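Local coordinates for protein agglutinin (Rhizoctonia solani, PDB 4G9M) that probably binds carbohydrates as a ricin-type beta-trefoil lectin that assembles into a domain-swapped dimer, at residues B[50-53]-B[58-61]; B[69-72]-B[78-81]; B[90-93]-B[98-101]. All blocks are in the same frame, centred on the assembly; numbering follows the deposited sequence.

In the fold
All three contacts join antiparallel partners close in sequence, but they lie at different depths. Contact 1, across the 47-51/58-62 hairpin, is largely at the surface and mixes backbone pairing with an aromatic CH-pi contact and a water. Contact 2 closes the turn between strands 68-71 and 81-84, partly buried, and rests on a single backbone bond with valine packing. Contact 3, across the 90-94/99-103 hairpin, is wholly buried and almost entirely aliphatic and aromatic between its side chains. Contact 1 meets both others: Leu60 O is probably hydrogen-bonded to Val69 N, and Val58 O to Leu90 N. Contacts 2 and 3 come within about 4 Å, nearest atoms, without touching.

Contact 1 of 3, residues B[50-53]-B[58-61]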
loop_
_atom_site.group_PDB
_atom_site.type_symbol
_atom_site.label_atom_id
_atom_site.label_comp_id
_atom_site.label_asym_id
_atom_site.label_seq_id
_atom_site.Cartn_x
_atom_site.Cartn_y
_atom_site.Cartn_z
ATOM N N LYS B 50 12.774 -1.848 3.110
ATOM C CA LYS B 50 13.055 -1.194 4.382
ATOM C C LYS B 50 12.376 0.167 4.436
ATOM O O LYS B 50 12.459 0.939 3.477
ATOM C CB LYS B 50 14.561 -1.023 4.562
ATOM C CG LYS B 50 14.980 -0.629 5.965
ATOM C CD LYS B 50 16.473 -0.435 6.058
ATOM C CE LYS B 50 16.858 0.010 7.464
ATOM N NZ LYS B 50 18.294 0.383 7.544
ATOM N N TRP B 51 11.724 0.469 5.556
ATOM C CA TRP B 51 11.109 1.782 5.749
ATOM C C TRP B 51 12.172 2.834 6.079
ATOM O O TRP B 51 13.099 2.557 6.835
ATOM C CB TRP B 51 9.985 1.712 6.805
ATOM C CG TRP B 51 8.686 1.316 6.174
ATOM C CD1 TRP B 51 7.685 2.154 5.749
ATOM C CD2 TRP B 51 8.281 -0.007 5.808
ATOM N NE1 TRP B 51 6.670 1.425 5.168
ATOM C CE2 TRP B 51 7.018 0.098 5.181
ATOM C CE3 TRP B 51 8.865 -1.272 5.938
ATOM C CZ2 TRP B 51 6.332 -1.011 4.701
ATOM C CZ3 TRP B 51 8.176 -2.377 5.464
ATOM C CH2 TRP B 51 6.920 -2.239 4.851
ATOM N N THR B 52 12.055 4.032 5.502
ATOM C CA THR B 52 13.127 5.020 5.624
ATOM C C THR B 52 13.035 5.843 6.903
ATOM O O THR B 52 14.023 6.432 7.343
ATOM C CB THR B 52 13.108 6.011 4.461
ATOM O OG1 THR B 52 11.919 6.789 4.553
ATOM C CG2 THR B 52 13.110 5.284 3.132
ATOM N N GLY B 53 11.838 5.910 7.475
ATOM C CA GLY B 53 11.612 6.724 8.654
ATOM C C GLY B 53 10.851 7.982 8.292
ATOM O O GLY B 53 10.479 8.767 9.162
ATOM N N VAL B 58 9.487 3.708 1.657
ATOM C CA VAL B 58 10.445 2.614 1.691
ATOM C C VAL B 58 11.499 2.778 0.615
ATOM O O VAL B 58 11.384 3.641 -0.274
ATOM C CB VAL B 58 9.769 1.229 1.452
ATOM C CG1 VAL B 58 8.675 0.998 2.464
ATOM C CG2 VAL B 58 9.197 1.138 0.020
ATOM N N THR B 59 12.534 1.949 0.700
ATOM C CA THR B 59 13.451 1.752 -0.414
ATOM C C THR B 59 13.541 0.267 -0.705
ATOM O O THR B 59 13.188 -0.565 0.148
ATOM C CB THR B 59 14.853 2.288 -0.124
ATOM O OG1 THR B 59 15.367 1.659 1.055
ATOM C CG2 THR B 59 14.841 3.796 0.081
ATOM N N LEU B 60 14.013 -0.062 -1.905
ATOM C CA LEU B 60 14.292 -1.445 -2.275
ATOM C C LEU B 60 15.760 -1.538 -2.621
ATOM O O LEU B 60 16.233 -0.814 -3.498
ATOM C CB LEU B 60 13.430 -1.859 -3.476
ATOM C CG LEU B 60 11.942 -2.059 -3.196
ATOM C CD1 LEU B 60 11.223 -2.382 -4.505
ATOM C CD2 LEU B 60 11.738 -3.187 -2.170
ATOM N N GLN B 61 16.484 -2.406 -1.916
ATOM C CA GLN B 61 17.925 -2.554 -2.136
ATOM C C GLN B 61 18.276 -3.927 -2.694
ATOM O O GLN B 61 17.838 -4.953 -2.162
ATOM C CB GLN B 61 18.678 -2.307 -0.826
ATOM C CG GLN B 61 20.170 -2.383 -0.960
ATOM C CD GLN B 61 20.873 -2.230 0.378
ATOM O OE1 GLN B 61 20.318 -2.579 1.425
ATOM N NE2 GLN B 61 22.095 -1.705 0.352
HETATM O O HOH W 1 15.395 2.445 3.536
#
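Backbone pairing carries the contact between Lys50 and Thr59, an antiparallel hydrogen-bonded pair. Thr59 N reaches Lys50 O at 3.0 Å, while the return bond from Lys50 N to Thr59 O is longer, 3.3 Å. Lys50 O takes a further contact from the CA-H of Val58. A water molecule spans the same place, donating to Lys50 O and bonded to Thr59 OG1 at 2.6 Å, so this carbonyl is gripped by both a strand N-H and a solvent molecule.

The CH-pi contact belongs to the next pair, Trp51 and Val58, a non-hydrogen-bonded one whose CA atoms approach to 4.2 Å. Both side chains leave the strands the same way. With the indole turned steeply across its CB-CG bond (chi2 -96°), its five-membered ring offers a face to Val58, and CG1 sits 3.3 Å from that ring's centroid, 11° off the normal. The NE1 end makes a weak hydrogen bond to Ala94 O of the second subunit.

Plain methyl contact completes the set: Thr52 CG2 meets Thr59 CG2 at 3.8 Å, while Thr52 OG1 is engaged by Lys54 N in the turn. The pairing is that of an antiparallel beta hairpin, strands 47-51 and 58-62, in a beta-trefoil lectin domain; its tryptophan also reaches the second subunit.

Contact 2 of 3, residues B[69-72]-B[78-81]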
loop_
_atom_site.group_PDB
_atom_site.type_symbol
_atom_site.label_atom_id
_atom_site.label_comp_id
_atom_site.label_asym_id
_atom_site.label_seq_id
_atom_site.Cartn_x
_atom_site.Cartn_y
_atom_site.Cartn_z
ATOM N N VAL B 69 16.909 0.577 -5.942
ATOM C CA VAL B 69 16.013 0.950 -7.038
ATOM C C VAL B 69 16.027 2.459 -7.167
ATOM O O VAL B 69 15.677 3.176 -6.228
ATOM C CB VAL B 69 14.575 0.478 -6.779
ATOM C CG1 VAL B 69 13.571 1.188 -7.719
ATOM C CG2 VAL B 69 14.508 -1.039 -6.933
ATOM N N GLY B 70 16.440 2.933 -8.336
ATOM C CA GLY B 70 16.575 4.354 -8.569
ATOM C C GLY B 70 16.176 4.692 -9.982
ATOM O O GLY B 70 15.384 3.978 -10.615
ATOM N N THR B 71 16.717 5.791 -10.488
ATOM C CA THR B 71 16.323 6.264 -11.811
ATOM C C THR B 71 17.512 6.751 -12.642
ATOM O O THR B 71 18.505 7.239 -12.109
ATOM C CB THR B 71 15.239 7.361 -11.708
ATOM O OG1 THR B 71 14.785 7.742 -13.018
ATOM C CG2 THR B 71 15.783 8.574 -10.977
ATOM N N ALA B 72 17.385 6.583 -13.954
ATOM C CA ALA B 72 18.364 7.050 -14.938
ATOM C C ALA B 72 18.369 8.563 -15.130
ATOM O O ALA B 72 19.392 9.134 -15.502
ATOM C CB ALA B 72 18.078 6.388 -16.273
ATOM N N SER B 78 8.490 6.425 -19.226
ATOM C CA SER B 78 9.490 5.602 -19.934
ATOM C C SER B 78 10.957 5.783 -19.510
ATOM O O SER B 78 11.855 5.192 -20.112
ATOM C CB SER B 78 9.335 5.729 -21.455
ATOM O OG SER B 78 7.992 5.479 -21.842
ATOM N N VAL B 79 11.203 6.574 -18.469
ATOM C CA VAL B 79 12.540 6.676 -17.911
ATOM C C VAL B 79 12.924 5.339 -17.274
ATOM O O VAL B 79 12.115 4.724 -16.588
ATOM C CB VAL B 79 12.643 7.844 -16.881
ATOM C CG1 VAL B 79 13.952 7.796 -16.109
ATOM C CG2 VAL B 79 12.513 9.198 -17.600
ATOM N N ASN B 80 14.146 4.877 -17.526
ATOM C CA ASN B 80 14.610 3.607 -16.983
ATOM C C ASN B 80 14.690 3.550 -15.459
ATOM O O ASN B 80 15.213 4.456 -14.806
ATOM C CB ASN B 80 15.983 3.238 -17.561
ATOM C CG ASN B 80 15.912 2.786 -19.005
ATOM O OD1 ASN B 80 15.926 1.590 -19.293
ATOM N ND2 ASN B 80 15.843 3.742 -19.924
ATOM N N VAL B 81 14.186 2.456 -14.900
ATOM C CA VAL B 81 14.474 2.102 -13.519
ATOM C C VAL B 81 15.840 1.416 -13.506
ATOM O O VAL B 81 16.091 0.514 -14.298
ATOM C CB VAL B 81 13.399 1.165 -12.957
ATOM C CG1 VAL B 81 13.721 0.771 -11.533
ATOM C CG2 VAL B 81 12.035 1.853 -13.033
#
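Val79 reaches across to Thr71 with one methyl branch: CG1 comes to 3.2 Å from Thr71 OG1, a snug van der Waals approach with the two side chains at a slant. The methyl stands opposite its own backbone nitrogen (chi1 169°), which lays it against the Thr71 hydroxyl. The hydroxyl it touches is already committed, being hydrogen-bonded to Ser73 O just past the strand, and that bond ties Thr71 to the start of the turn. The same CG1 looks more loosely at Ala72 CB.

Asn80 supplies the polar link. Its carbonyl oxygen accepts Ala72 N at 3.2 Å; the bond is fairly straight at 159°. It is the one hydrogen bond between the two segments. Alongside it, the CB atoms of Asn80 and Ala72 stand 4.0 Å apart.

Val81 then settles beside the strand. It pairs with Thr71 as an antiparallel non-hydrogen-bonded pair, CA to CA 4.9 Å, and its CA-H points at Gly70 O over 3.6 Å. Gly70 O also receives the hydroxyl of Tyr126, so a long-range side chain holds the same carbonyl. Further in, Val81 CG1 meets Val69 CG1 at 3.8 Å, and Ile34 of strand 32-37 packs on both valines.

The arrangement is the loop end of an antiparallel hairpin, strands 68-71 and 81-84 joined by a long turn, within the ricin-type beta-trefoil lectin domain.

Contact 3 of 3, residues B[90-93]-B[98-101]; sequences LDIV and GFAI
The Phe99 ring has the main chain of Val93 at its edge: Val93 C lies near the ring plane, 3.8 Å from Phe99 CD2. The CG2 methyl of Ile92 approaches the same ring obliquely and comes nearest at the stem, 3.6 Å from Phe99 CB, the two side chains crossing at about a right angle. With CG1 beside the backbone nitrogen (chi1 -49°), CG2 is left opposite that nitrogen and falls against Phe99. Phe139 adds an edge-to-face ring contact to Phe99 from outside the hairpin.

The CG1 branch of Ile92 runs beside Ile101 in the same direction, bringing CD1 to 4.0 Å from Ile101 CG2. Leu90 reaches the same methyl more closely, with its CD1 3.6 Å from Ile101 CG2, so this one group is packed by two residues of the facing strand.

In the backbone, Val93 and Ala100 form an antiparallel hydrogen-bonded pair. Val93 N to Ala100 O is 2.9 Å and nearly straight at 174°; Ala100 N to Val93 O is shorter, 2.8 Å, but more bent at 147°. Their CB atoms lie on the face turned away from the isoleucines.

Around the hairpin, strand 58-62 lies against Leu90 and Ile92, while Trp137 and Phe139 of strand 137-141 pack on Ile101. The second subunit also comes up: its Ile3 touches Phe99, its Asn56 lies against Val93 and Ala100, and Ile92 makes backbone hydrogen bonds to it, so strand 90-94 packs on strand 58-62 of its own chain and is itself part of the dimer interface.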
loop_
_atom_site.group_PDB
_atom_site.type_symbol
_atom_site.label_atom_id
_atom_site.label_comp_id
_atom_site.label_asym_id
_atom_site.label_seq_id
_atom_site.Cartn_x
_atom_site.Cartn_y
_atom_site.Cartn_z
ATOM N N LEU B 90 9.892 5.001 -2.273
ATOM C CA LEU B 90 8.701 4.374 -2.851
ATOM C C LEU B 90 7.583 4.268 -1.816
ATOM O O LEU B 90 7.821 4.401 -0.612
ATOM C CB LEU B 90 9.030 2.961 -3.364
ATOM C CG LEU B 90 10.274 2.845 -4.255
ATOM C CD1 LEU B 90 10.722 1.390 -4.384
ATOM C CD2 LEU B 90 10.000 3.446 -5.619
ATOM N N ASP B 91 6.370 4.038 -2.309
ATOM C CA ASP B 91 5.203 3.702 -1.499
ATOM C C ASP B 91 4.695 2.390 -2.066
ATOM O O ASP B 91 4.550 2.262 -3.284
ATOM C CB ASP B 91 4.100 4.741 -1.683
ATOM C CG ASP B 91 4.278 5.975 -0.813
ATOM O OD1 ASP B 91 4.890 5.877 0.289
ATOM O OD2 ASP B 91 3.736 7.038 -1.207
ATOM N N ILE B 92 4.424 1.408 -1.210
ATOM C CA ILE B 92 3.909 0.129 -1.690
ATOM C C ILE B 92 2.390 0.131 -1.468
ATOM O O ILE B 92 1.928 0.163 -0.326
ATOM C CB ILE B 92 4.565 -1.058 -0.941
ATOM C CG1 ILE B 92 6.095 -0.904 -0.914
ATOM C CG2 ILE B 92 4.200 -2.367 -1.610
ATOM C CD1 ILE B 92 6.712 -0.721 -2.319
ATOM N N VAL B 93 1.626 0.113 -2.558
ATOM C CA VAL B 93 0.173 0.332 -2.508
ATOM C C VAL B 93 -0.575 -0.941 -2.889
ATOM O O VAL B 93 -0.350 -1.492 -3.964
ATOM C CB VAL B 93 -0.256 1.466 -3.500
ATOM C CG1 VAL B 93 -1.708 1.811 -3.315
ATOM C CG2 VAL B 93 0.613 2.716 -3.309
ATOM N N GLY B 98 -1.522 -8.289 -6.160
ATOM C CA GLY B 98 -0.228 -7.804 -5.704
ATOM C C GLY B 98 -0.231 -6.359 -5.237
ATOM O O GLY B 98 -1.210 -5.865 -4.667
ATOM N N PHE B 99 0.885 -5.679 -5.471
ATOM C CA PHE B 99 1.062 -4.303 -5.038
ATOM C C PHE B 99 1.622 -3.439 -6.164
ATOM O O PHE B 99 2.459 -3.886 -6.950
ATOM C CB PHE B 99 2.048 -4.250 -3.853
ATOM C CG PHE B 99 1.551 -4.931 -2.588
ATOM C CD1 PHE B 99 1.724 -6.294 -2.393
ATOM C CD2 PHE B 99 0.902 -4.193 -1.606
ATOM C CE1 PHE B 99 1.266 -6.913 -1.232
ATOM C CE2 PHE B 99 0.434 -4.809 -0.449
ATOM C CZ PHE B 99 0.617 -6.166 -0.267
ATOM N N ALA B 100 1.177 -2.188 -6.225
ATOM C CA ALA B 100 1.839 -1.191 -7.056
ATOM C C ALA B 100 3.037 -0.643 -6.300
ATOM O O ALA B 100 3.011 -0.528 -5.069
ATOM C CB ALA B 100 0.882 -0.061 -7.407
ATOM N N ILE B 101 4.099 -0.324 -7.034
ATOM C CA ILE B 101 5.287 0.272 -6.430
ATOM C C ILE B 101 5.437 1.682 -6.966
ATOM O O ILE B 101 5.909 1.890 -8.086
ATOM C CB ILE B 101 6.549 -0.555 -6.715
ATOM C CG1 ILE B 101 6.363 -1.975 -6.168
ATOM C CG2 ILE B 101 7.765 0.112 -6.086
ATOM C CD1 ILE B 101 7.442 -2.926 -6.645
#